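Local coordinates for putative membrane protein (Yersinia pestis CO92, PDB 5TF3), which is of unknown function but belongs to the DUF1198 family and folds as a single all-helical chain without strands, at residues 22-27 against 56-61; 29-34 against 98-103; 62-67 against 104-109; 87-92 against 112-117. All coordinates share one frame; numbering follows the deposited sequence.

Interaction 1: 22-27 against 56-61; sequences IYIESM and YLVFIY
Met27 and Tyr61 meet across a buried helix-helix crossing because each sends CG out anti to its own backbone N, with chi1 at 176° in Met27, and the two side chains then slide past one another in opposite directions. The crossing belongs to the all-alpha core of this chain: the segments of helix 22-29 and helix 48-65 approach to 10.3 Å between axes, and their directions differ by 75°, far from any parallel or antiparallel pairing. The evidence for close fit lies in the ring of Tyr61. Met27 CA sits over its centre, 3.8 Å from the centroid and only 10° off the normal, which defines a CH-pi contact with the backbone rather than with a side-chain tip. Further out, Met27 CB packs 3.8 Å from Tyr61 CD2. The first two torsions of this selenomethionine are both extended and carry SE against helix 48-65, 3.7 Å from the carbonyl oxygen Leu57 O; the bend at the third then turns CE to the Val58 branch CG2, 3.9 Å away. That same branch is approached at about a right angle by Ile24, and helix 2-17, through Ile13, packs against both of these residues. No hydrogen bond spans the segments. Tyr61 OH is instead hydrogen-bonded to Glu30 OE2, a bond that probably limits the swing of the ring whose face lies against Met27 CA, while Ser26 O lies obliquely to the ring without forming a bond. On the apolar side the contact closes with Ile24 CD1 resting 3.7 Å from Val58 CG2.

Interaction 2: 29-34 against 98-103; sequences QEMGPR and LFYFAE
Glu30 O approaches the Phe101 ring at its edge, near the ring plane, 3.8 Å from CD1, and opens a contact in which Met-aromatic packing lies beside the N-cap of helix 33-45. Two helix-boundary turns meet here: the link from helix 22-29 to helix 33-45, and the end of helix 91-100. The carboxylate of Glu30 leads elsewhere, with OE2 held by Tyr61 OH and Lys66 NZ. Met31, a selenomethionine, follows as the main apolar element. Its CG lies anti to the carbonyl carbon, chi1 -67°, and the chain runs extended from there between two aromatic residues. CG touches Phe101 CE1 at 3.6 Å, and the selenium, SE, makes Met-aromatic contacts with both rings, 5.2 Å from the Tyr100 centroid and 5.4 Å from the Phe101 centroid, oblique in each case. Helix 33-45 flanks this site, since Phe39 packs on Met31 and meets Tyr100 edge-to-face. At Gly32, the N-cap residue, contact passes from side chain to backbone. Having no side chain, this residue lets the extended Glu103 carboxylate come over its CA, with OE1 at 3.3 Å from it. Pro33 touches the same carboxylate loosely through CD. No direct hydrogen bond joins the segments; a single water does so instead, accepting from Gly32 N and Glu103 N and donating to Tyr100 O, a distance of 3.0 Å from the water oxygen to Tyr100 O.

Interaction 3: 62-67 against 104-109; sequences HTFIKN and LDLDAF
Ile65 and Leu106 form the tight part of this contact, their side chains crossing at about a right angle with Ile65 CD1 3.8 Å from Leu106 CD1. Two residues earlier in the chain, Leu104 CD1 meets the other branch of the isoleucine, Ile65 CG2, at 4.0 Å. A chi1 of -63° sets Ile65 CG1 anti to the carbonyl carbon and CG2 anti to the backbone N, and the diverging branches are taken separately: Leu104 the CG2 methyl, Leu106 the CG1-CD1 arm. Phe101 packs against both Ile65 and Leu106 and backs this small apolar patch. Toward Asp107 the fit loosens. The Phe64 ring reaches Leu106 CD2 only through CE2 at 4.3 Å, and its CZ stands 4.2 Å from Asp107 O, both approaches oblique to the ring. Phe64 finds closer company in helix 108-122, where its ring meets that of Phe114. Asp107, an exposed residue, is the N-cap of that helix; OD1 receives a weak bond from Phe109 N, bent to 126°, and another bond from Glu110 N. With no hydrogen bond between the segments, the end of helix 48-65 and the 104-107 loop are joined here mainly by apolar packing, which is little directional.

Interaction 4: 87-92 against 112-117; sequences PILAAE and AQFRRH
Arg115 reaches from helix 108-122 across the turn that precedes helix 91-100, and its side chain crosses that of Leu89 obliquely. The arginine is modelled in two conformers, and the geometry given here belongs to one of them. In that conformer CG is anti to the backbone N, chi1 165°, which aims the stem at the turn; a bend at the third torsion then lays the guanidinium flat against the backbone. One face covers the Ala90-Ala91 peptide, with Ala90 C 3.2 Å from NE. The edge carries the polar contact: NH2 donates to Leu89 O at 2.7 Å, in the carbonyl plane and on a lone pair, but the bond is bent to 136° at the hydrogen and Leu89 O lies tilted from the guanidinium plane. Leu89 O is shared with Asn119 ND2. Ala91 N, under the same face, is a second donor and cannot bond to NE or NH1; a close N-H at a helix start would, if anything, be unfavourable to the charge, and its short distances are doubtful, the conformer being one of two. The apolar half is simpler. Leu89 CD2 packs across the aliphatic stem, 3.8 Å from Arg115 CB, and also touches Phe114 CE2 at 4.2 Å, oblique to the ring. Around this surface contact, Leu89 turns its side chain to Tyr56 and Ile60 of helix 48-65, Pro87 packs on Arg77 and Ile81 of helix 70-82, and Thr94 touches both Leu89 and Arg115; the turn packs against helices 48-65, 70-82 and 108-122 just before helix 91-100 begins.

From the N terminus, interaction 1 opens first and closes over helix 33-45 when helix 48-65 returns to helix 22-29. Interaction 2 opens inside that loop and closes only at residues 98-103, so the two cross. Interaction 3 leaves helix 48-65 after interaction 1 has closed and ends at 104-109, crossing interaction 2; interaction 4, from 87-92 to 112-117, crosses both 2 and 3. None nests inside another, and interaction 1 stands in series with 3 and 4. Packing ties neighbours together: Leu57 on Tyr100 (1 to 2), Phe59 on Phe114 (1 to 4), Thr63 on Phe114 (3 to 4). Helix 48-65, in interactions 1 and 3, thus links helix 22-29 to helices 91-100 and 108-122.

Interaction 1: 22-27 against 56-61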
# COMPACT_ATOMS: atom_id res chain seq x y z
N ILE A 22 1.94 -11.98 -7.33
CA ILE A 22 0.53 -11.82 -7.69
C ILE A 22 -0.13 -10.72 -6.87
O ILE A 22 -1.03 -10.02 -7.36
CB ILE A 22 -0.22 -13.16 -7.54
CG1 ILE A 22 -1.67 -13.04 -8.04
CG2 ILE A 22 -0.25 -13.62 -6.11
CD1 ILE A 22 -1.78 -12.86 -9.53
N TYR A 23 0.30 -10.52 -5.63
CA TYR A 23 -0.33 -9.47 -4.85
C TYR A 23 -0.00 -8.08 -5.37
O TYR A 23 -0.78 -7.16 -5.14
CB TYR A 23 0.08 -9.61 -3.38
CG TYR A 23 -0.52 -10.84 -2.74
CD1 TYR A 23 -1.80 -10.81 -2.22
CD2 TYR A 23 0.18 -12.04 -2.69
CE1 TYR A 23 -2.37 -11.94 -1.65
CE2 TYR A 23 -0.38 -13.18 -2.11
CZ TYR A 23 -1.65 -13.12 -1.60
OH TYR A 23 -2.22 -14.23 -1.02
N ILE A 24 1.12 -7.91 -6.07
CA ILE A 24 1.45 -6.62 -6.66
C ILE A 24 0.79 -6.46 -8.02
O ILE A 24 0.23 -5.40 -8.32
CB ILE A 24 2.98 -6.47 -6.75
CG1 ILE A 24 3.63 -6.83 -5.43
CG2 ILE A 24 3.35 -5.06 -7.15
CD1 ILE A 24 3.13 -6.04 -4.31
N GLU A 25 0.85 -7.51 -8.84
CA GLU A 25 0.22 -7.50 -10.15
C GLU A 25 -1.27 -7.22 -10.06
O GLU A 25 -1.83 -6.48 -10.88
CB GLU A 25 0.50 -8.83 -10.86
CG GLU A 25 2.00 -9.08 -11.08
CD GLU A 25 2.39 -10.54 -11.40
OE1 GLU A 25 1.60 -11.47 -11.12
OE2 GLU A 25 3.52 -10.75 -11.92
N SER A 26 -1.95 -7.79 -9.05
CA SER A 26 -3.38 -7.54 -8.92
C SER A 26 -3.68 -6.07 -8.67
O SER A 26 -4.63 -5.51 -9.22
CB SER A 26 -3.96 -8.41 -7.80
OG SER A 26 -3.93 -9.77 -8.19
N MSE A 27 -2.86 -5.42 -7.84
CA MSE A 27 -3.02 -4.00 -7.59
C MSE A 27 -2.78 -3.16 -8.85
O MSE A 27 -3.49 -2.19 -9.11
CB MSE A 27 -2.09 -3.56 -6.46
CG MSE A 27 -2.13 -2.07 -6.19
SE MSE A 27 -0.79 -1.64 -4.88
CE MSE A 27 0.77 -1.99 -6.00
N TYR A 56 2.71 0.89 1.50
CA TYR A 56 1.45 1.37 2.05
C TYR A 56 0.33 1.35 1.01
O TYR A 56 -0.84 1.23 1.38
CB TYR A 56 1.64 2.77 2.62
CG TYR A 56 2.47 2.79 3.87
CD1 TYR A 56 1.93 2.39 5.09
CD2 TYR A 56 3.79 3.19 3.84
CE1 TYR A 56 2.69 2.41 6.26
CE2 TYR A 56 4.56 3.21 4.99
CZ TYR A 56 4.01 2.82 6.19
OH TYR A 56 4.79 2.85 7.32
N LEU A 57 0.66 1.50 -0.28
CA LEU A 57 -0.38 1.36 -1.31
C LEU A 57 -0.85 -0.08 -1.42
O LEU A 57 -2.05 -0.32 -1.64
CB LEU A 57 0.14 1.84 -2.68
CG LEU A 57 0.17 3.34 -2.93
CD1 LEU A 57 0.71 3.58 -4.32
CD2 LEU A 57 -1.20 3.94 -2.78
N VAL A 58 0.08 -1.03 -1.34
CA VAL A 58 -0.28 -2.45 -1.27
C VAL A 58 -1.24 -2.70 -0.11
O VAL A 58 -2.29 -3.34 -0.27
CB VAL A 58 1.00 -3.30 -1.15
CG1 VAL A 58 0.66 -4.77 -0.94
CG2 VAL A 58 1.86 -3.13 -2.41
N PHE A 59 -0.91 -2.18 1.07
CA PHE A 59 -1.79 -2.33 2.23
C PHE A 59 -3.17 -1.74 1.95
O PHE A 59 -4.19 -2.41 2.15
CB PHE A 59 -1.14 -1.64 3.44
CG PHE A 59 -2.02 -1.58 4.66
CD1 PHE A 59 -2.88 -0.50 4.87
CD2 PHE A 59 -1.96 -2.58 5.62
CE1 PHE A 59 -3.69 -0.44 5.99
CE2 PHE A 59 -2.75 -2.52 6.76
CZ PHE A 59 -3.63 -1.45 6.94
N ILE A 60 -3.23 -0.49 1.49
CA ILE A 60 -4.53 0.15 1.24
C ILE A 60 -5.34 -0.64 0.22
O ILE A 60 -6.54 -0.86 0.40
CB ILE A 60 -4.33 1.61 0.80
CG1 ILE A 60 -3.87 2.47 1.98
CG2 ILE A 60 -5.63 2.14 0.14
CD1 ILE A 60 -3.43 3.88 1.60
N TYR A 61 -4.68 -1.09 -0.85
CA TYR A 61 -5.40 -1.84 -1.88
C TYR A 61 -6.02 -3.11 -1.32
O TYR A 61 -7.20 -3.38 -1.52
CB TYR A 61 -4.47 -2.18 -3.06
CG TYR A 61 -5.15 -3.07 -4.09
CD1 TYR A 61 -6.07 -2.54 -5.01
CD2 TYR A 61 -4.91 -4.44 -4.12
CE1 TYR A 61 -6.71 -3.35 -5.94
CE2 TYR A 61 -5.55 -5.27 -5.06
CZ TYR A 61 -6.45 -4.71 -5.96
OH TYR A 61 -7.08 -5.53 -6.87

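Interaction 2: 29-34 against 98-103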
# COMPACT_ATOMS: atom_id res chain seq x y z
N GLN A 29 -3.29 -4.04 -11.94
CA GLN A 29 -4.42 -4.21 -12.86
C GLN A 29 -5.51 -3.19 -12.61
O GLN A 29 -6.20 -2.78 -13.54
CB GLN A 29 -4.99 -5.61 -12.74
CG GLN A 29 -4.11 -6.71 -13.26
CD GLN A 29 -4.76 -8.07 -13.10
OE1 GLN A 29 -4.21 -8.96 -12.45
NE2 GLN A 29 -5.95 -8.23 -13.68
N GLU A 30 -5.69 -2.77 -11.35
CA GLU A 30 -6.74 -1.84 -10.98
C GLU A 30 -6.27 -0.39 -10.96
O GLU A 30 -7.01 0.48 -10.49
CB GLU A 30 -7.32 -2.21 -9.62
CG GLU A 30 -7.76 -3.66 -9.52
CD GLU A 30 -9.13 -3.82 -8.89
OE1 GLU A 30 -9.98 -2.94 -9.09
OE2 GLU A 30 -9.35 -4.84 -8.19
N MSE A 31 -5.05 -0.12 -11.40
CA MSE A 31 -4.66 1.26 -11.65
C MSE A 31 -4.87 1.54 -13.13
O MSE A 31 -4.74 0.64 -13.95
CB MSE A 31 -3.20 1.50 -11.29
CG MSE A 31 -2.88 1.41 -9.82
SE MSE A 31 -1.00 1.73 -9.61
CE MSE A 31 -0.81 1.38 -7.70
N GLY A 32 -5.20 2.78 -13.47
CA GLY A 32 -5.29 3.15 -14.87
C GLY A 32 -3.93 3.13 -15.54
O GLY A 32 -2.88 3.06 -14.89
N PRO A 33 -3.91 3.19 -16.88
CA PRO A 33 -2.63 3.06 -17.59
C PRO A 33 -1.61 4.13 -17.23
O PRO A 33 -0.46 3.80 -16.91
CB PRO A 33 -3.04 3.13 -19.07
CG PRO A 33 -4.51 2.88 -19.09
CD PRO A 33 -5.04 3.39 -17.79
N ARG A 34 -2.00 5.41 -17.24
CA ARG A 34 -1.04 6.46 -16.88
C ARG A 34 -0.60 6.32 -15.43
O ARG A 34 0.59 6.41 -15.11
CB ARG A 34 -1.64 7.84 -17.14
CG ARG A 34 -0.67 8.94 -16.78
CD ARG A 34 -1.01 10.26 -17.45
NE ARG A 34 -2.19 10.92 -16.90
CZ ARG A 34 -3.22 11.33 -17.63
NH1 ARG A 34 -3.23 11.14 -18.95
NH2 ARG A 34 -4.25 11.93 -17.05
N LEU A 98 -5.68 7.99 -3.50
CA LEU A 98 -6.75 8.67 -4.22
C LEU A 98 -6.34 9.04 -5.63
O LEU A 98 -7.20 9.22 -6.50
CB LEU A 98 -7.19 9.92 -3.46
CG LEU A 98 -8.07 9.60 -2.25
CD1 LEU A 98 -8.51 10.86 -1.52
CD2 LEU A 98 -9.26 8.77 -2.68
N PHE A 99 -5.04 9.19 -5.88
CA PHE A 99 -4.64 9.38 -7.27
C PHE A 99 -4.53 8.05 -8.01
O PHE A 99 -5.16 7.86 -9.06
CB PHE A 99 -3.31 10.10 -7.39
CG PHE A 99 -2.74 9.99 -8.77
CD1 PHE A 99 -3.35 10.66 -9.83
CD2 PHE A 99 -1.68 9.16 -9.04
CE1 PHE A 99 -2.85 10.57 -11.11
CE2 PHE A 99 -1.17 9.06 -10.33
CZ PHE A 99 -1.76 9.76 -11.37
N TYR A 100 -3.71 7.13 -7.50
CA TYR A 100 -3.35 5.95 -8.28
C TYR A 100 -4.57 5.11 -8.61
O TYR A 100 -4.61 4.47 -9.67
CB TYR A 100 -2.29 5.13 -7.56
CG TYR A 100 -0.90 5.73 -7.60
CD1 TYR A 100 -0.26 5.99 -8.81
CD2 TYR A 100 -0.21 6.03 -6.43
CE1 TYR A 100 1.02 6.55 -8.85
CE2 TYR A 100 1.06 6.57 -6.46
CZ TYR A 100 1.67 6.83 -7.66
OH TYR A 100 2.94 7.38 -7.68
N PHE A 101 -5.58 5.13 -7.74
CA PHE A 101 -6.82 4.39 -7.97
C PHE A 101 -7.99 5.32 -8.34
O PHE A 101 -9.15 5.00 -8.10
CB PHE A 101 -7.15 3.55 -6.73
CG PHE A 101 -6.04 2.62 -6.33
CD1 PHE A 101 -5.70 1.54 -7.13
CD2 PHE A 101 -5.30 2.85 -5.18
CE1 PHE A 101 -4.67 0.68 -6.78
CE2 PHE A 101 -4.27 2.00 -4.82
CZ PHE A 101 -3.95 0.92 -5.62
N ALA A 102 -7.68 6.45 -8.99
CA ALA A 102 -8.71 7.45 -9.30
C ALA A 102 -9.85 6.86 -10.13
O ALA A 102 -11.01 7.20 -9.91
CB ALA A 102 -8.07 8.63 -10.02
N GLU A 103 -9.53 5.97 -11.07
CA GLU A 103 -10.56 5.39 -11.92
C GLU A 103 -11.57 4.53 -11.15
O GLU A 103 -12.65 4.25 -11.67
CB GLU A 103 -9.91 4.55 -13.02
CG GLU A 103 -9.06 5.36 -13.99
CD GLU A 103 -8.54 4.51 -15.14
OE1 GLU A 103 -8.54 3.26 -15.01
OE2 GLU A 103 -8.13 5.10 -16.18
O HOH W 1 -6.94 4.35 -11.57

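Interaction 3: 62-67 against 104-109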
# COMPACT_ATOMS: atom_id res chain seq x y z
N HIS A 62 -5.22 -3.91 -0.60
CA HIS A 62 -5.75 -5.19 -0.13
C HIS A 62 -6.69 -5.04 1.06
O HIS A 62 -7.47 -5.96 1.31
CB HIS A 62 -4.59 -6.14 0.18
CG HIS A 62 -3.90 -6.62 -1.06
ND1 HIS A 62 -4.49 -7.53 -1.91
CD2 HIS A 62 -2.75 -6.24 -1.64
CE1 HIS A 62 -3.69 -7.74 -2.94
NE2 HIS A 62 -2.63 -6.96 -2.81
N THR A 63 -6.68 -3.90 1.76
CA THR A 63 -7.62 -3.74 2.87
C THR A 63 -8.79 -2.85 2.46
O THR A 63 -9.85 -3.38 2.10
CB THR A 63 -6.91 -3.20 4.11
OG1 THR A 63 -6.33 -1.92 3.85
CG2 THR A 63 -5.80 -4.20 4.59
N PHE A 64 -8.64 -1.52 2.51
CA PHE A 64 -9.77 -0.64 2.21
C PHE A 64 -10.42 -0.96 0.87
O PHE A 64 -11.65 -1.00 0.75
CB PHE A 64 -9.32 0.82 2.21
CG PHE A 64 -10.44 1.79 1.85
CD1 PHE A 64 -11.43 2.09 2.78
CD2 PHE A 64 -10.50 2.38 0.59
CE1 PHE A 64 -12.46 2.98 2.46
CE2 PHE A 64 -11.53 3.27 0.26
CZ PHE A 64 -12.51 3.56 1.19
N ILE A 65 -9.62 -1.17 -0.17
CA ILE A 65 -10.22 -1.28 -1.50
C ILE A 65 -10.88 -2.64 -1.70
O ILE A 65 -12.02 -2.72 -2.17
CB ILE A 65 -9.18 -0.96 -2.58
CG1 ILE A 65 -8.72 0.50 -2.42
CG2 ILE A 65 -9.77 -1.20 -3.98
CD1 ILE A 65 -7.81 1.05 -3.53
N LYS A 66 -10.22 -3.73 -1.30
CA LYS A 66 -10.70 -5.09 -1.60
C LYS A 66 -11.37 -5.80 -0.42
O LYS A 66 -12.29 -6.60 -0.65
CB LYS A 66 -9.55 -5.98 -2.09
CG LYS A 66 -8.79 -5.40 -3.27
CD LYS A 66 -9.71 -5.11 -4.43
CE LYS A 66 -10.06 -6.38 -5.19
NZ LYS A 66 -10.96 -6.05 -6.33
N ASN A 67 -10.95 -5.56 0.82
CA ASN A 67 -11.47 -6.35 1.94
C ASN A 67 -11.07 -5.73 3.28
O ASN A 67 -10.02 -6.05 3.84
CB ASN A 67 -10.95 -7.79 1.85
CG ASN A 67 -11.45 -8.67 2.98
OD1 ASN A 67 -12.27 -8.26 3.80
ND2 ASN A 67 -10.95 -9.91 3.02
N LEU A 104 -11.22 4.10 -9.93
CA LEU A 104 -12.14 3.35 -9.08
C LEU A 104 -13.15 4.24 -8.38
O LEU A 104 -14.10 3.71 -7.80
CB LEU A 104 -11.36 2.57 -8.02
CG LEU A 104 -10.32 1.61 -8.58
CD1 LEU A 104 -9.72 0.76 -7.46
CD2 LEU A 104 -10.99 0.74 -9.60
N ASP A 105 -12.95 5.56 -8.40
CA ASP A 105 -13.92 6.51 -7.85
C ASP A 105 -14.06 6.32 -6.34
O ASP A 105 -15.17 6.21 -5.80
CB ASP A 105 -15.27 6.39 -8.55
CG ASP A 105 -15.89 7.73 -8.90
OD1 ASP A 105 -15.86 8.65 -8.04
OD2 ASP A 105 -16.41 7.87 -10.03
N LEU A 106 -12.93 6.24 -5.65
CA LEU A 106 -12.94 5.95 -4.22
C LEU A 106 -13.59 7.08 -3.43
O LEU A 106 -13.52 8.25 -3.79
CB LEU A 106 -11.52 5.71 -3.71
CG LEU A 106 -10.73 4.55 -4.30
CD1 LEU A 106 -9.34 4.55 -3.71
CD2 LEU A 106 -11.44 3.22 -4.07
N ASP A 107 -14.21 6.71 -2.32
CA ASP A 107 -14.88 7.68 -1.47
C ASP A 107 -13.85 8.26 -0.51
O ASP A 107 -13.39 7.57 0.41
CB ASP A 107 -16.04 7.01 -0.75
CG ASP A 107 -16.85 7.97 0.08
OD1 ASP A 107 -16.29 8.99 0.52
OD2 ASP A 107 -18.04 7.68 0.31
N ALA A 108 -13.50 9.53 -0.70
CA ALA A 108 -12.43 10.14 0.08
C ALA A 108 -12.79 10.24 1.56
O ALA A 108 -11.90 10.16 2.42
CB ALA A 108 -12.07 11.52 -0.46
N PHE A 109 -14.07 10.42 1.88
CA PHE A 109 -14.48 10.47 3.27
C PHE A 109 -14.34 9.10 3.91
O PHE A 109 -13.74 8.96 4.98
CB PHE A 109 -15.93 10.97 3.37
CG PHE A 109 -16.46 11.03 4.77
CD1 PHE A 109 -16.24 12.14 5.56
CD2 PHE A 109 -17.19 9.97 5.29
CE1 PHE A 109 -16.75 12.21 6.86
CE2 PHE A 109 -17.70 10.03 6.58
CZ PHE A 109 -17.47 11.16 7.37

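Interaction 4: 87-92 against 112-117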
# COMPACT_ATOMS: atom_id res chain seq x y z
N PRO A 87 3.47 0.31 11.10
CA PRO A 87 2.07 0.06 10.77
C PRO A 87 1.19 1.31 10.87
O PRO A 87 -0.01 1.22 10.62
CB PRO A 87 1.65 -0.98 11.83
CG PRO A 87 2.50 -0.62 13.02
CD PRO A 87 3.81 -0.09 12.48
N ILE A 88 1.75 2.46 11.22
CA ILE A 88 0.95 3.68 11.28
C ILE A 88 0.65 4.14 9.86
O ILE A 88 1.55 4.26 9.02
CB ILE A 88 1.66 4.77 12.09
CG1 ILE A 88 1.82 4.33 13.55
CG2 ILE A 88 0.89 6.08 12.03
CD1 ILE A 88 2.53 5.36 14.39
N LEU A 89 -0.62 4.39 9.58
CA LEU A 89 -1.05 4.81 8.25
C LEU A 89 -1.29 6.32 8.29
O LEU A 89 -2.04 6.82 9.14
CB LEU A 89 -2.32 4.06 7.83
CG LEU A 89 -2.81 4.31 6.41
CD1 LEU A 89 -1.86 3.69 5.40
CD2 LEU A 89 -4.24 3.83 6.20
N ALA A 90 -0.62 7.04 7.39
CA ALA A 90 -0.61 8.50 7.43
C ALA A 90 -1.38 9.07 6.24
O ALA A 90 -1.67 8.37 5.27
CB ALA A 90 0.83 9.03 7.43
N ALA A 91 -1.70 10.36 6.34
CA ALA A 91 -2.55 11.02 5.35
C ALA A 91 -1.92 10.99 3.96
O ALA A 91 -2.64 10.99 2.96
CB ALA A 91 -2.82 12.47 5.75
N GLU A 92 -0.60 11.01 3.88
CA GLU A 92 0.01 11.01 2.56
C GLU A 92 -0.17 9.67 1.87
O GLU A 92 -0.17 9.61 0.63
CB GLU A 92 1.48 11.38 2.67
CG GLU A 92 2.21 10.63 3.76
CD GLU A 92 3.65 10.38 3.37
OE1 GLU A 92 4.38 9.76 4.18
OE2 GLU A 92 4.04 10.78 2.25
N ALA A 112 -10.72 8.27 4.51
CA ALA A 112 -10.21 8.97 5.68
C ALA A 112 -10.71 8.34 6.97
O ALA A 112 -9.96 8.23 7.95
CB ALA A 112 -10.62 10.45 5.63
N GLN A 113 -11.99 7.96 7.02
CA GLN A 113 -12.50 7.29 8.23
C GLN A 113 -11.88 5.91 8.38
O GLN A 113 -11.68 5.45 9.51
CB GLN A 113 -14.03 7.19 8.20
CG GLN A 113 -14.77 8.54 8.25
CD GLN A 113 -14.70 9.18 9.62
OE1 GLN A 113 -14.06 8.66 10.52
NE2 GLN A 113 -15.37 10.32 9.78
N PHE A 114 -11.56 5.23 7.27
CA PHE A 114 -10.87 3.95 7.39
C PHE A 114 -9.51 4.13 8.07
O PHE A 114 -9.16 3.39 8.99
CB PHE A 114 -10.70 3.30 6.01
CG PHE A 114 -9.75 2.14 6.00
CD1 PHE A 114 -10.17 0.86 6.39
CD2 PHE A 114 -8.42 2.31 5.63
CE1 PHE A 114 -9.27 -0.22 6.40
CE2 PHE A 114 -7.52 1.23 5.65
CZ PHE A 114 -7.95 -0.03 6.03
N ARG A 115 -8.75 5.14 7.63
CA ARG A 115 -7.44 5.38 8.24
C ARG A 115 -7.57 5.75 9.71
O ARG A 115 -6.81 5.26 10.55
CB ARG A 115 -6.69 6.49 7.48
CG ARG A 115 -5.48 7.04 8.25
CD ARG A 115 -4.44 7.69 7.33
NE ARG A 115 -4.39 9.15 7.45
CZ ARG A 115 -3.85 9.81 8.47
NH1 ARG A 115 -3.85 11.14 8.48
NH2 ARG A 115 -3.30 9.15 9.48
N ARG A 116 -8.53 6.61 10.04
CA ARG A 116 -8.70 7.01 11.43
C ARG A 116 -9.08 5.82 12.31
O ARG A 116 -8.51 5.63 13.39
CB ARG A 116 -9.74 8.12 11.54
CG ARG A 116 -9.75 8.82 12.93
CD ARG A 116 -10.80 9.93 12.96
NE ARG A 116 -12.13 9.34 12.88
CZ ARG A 116 -12.78 8.83 13.91
NH1 ARG A 116 -12.24 8.84 15.13
NH2 ARG A 116 -13.99 8.31 13.72
N HIS A 117 -10.05 5.02 11.87
CA HIS A 117 -10.45 3.87 12.66
C HIS A 117 -9.36 2.81 12.69
O HIS A 117 -9.19 2.12 13.71
CB HIS A 117 -11.76 3.29 12.13
CG HIS A 117 -12.97 4.09 12.50
ND1 HIS A 117 -13.52 5.04 11.67
CD2 HIS A 117 -13.72 4.11 13.63
CE1 HIS A 117 -14.56 5.59 12.26
NE2 HIS A 117 -14.71 5.05 13.45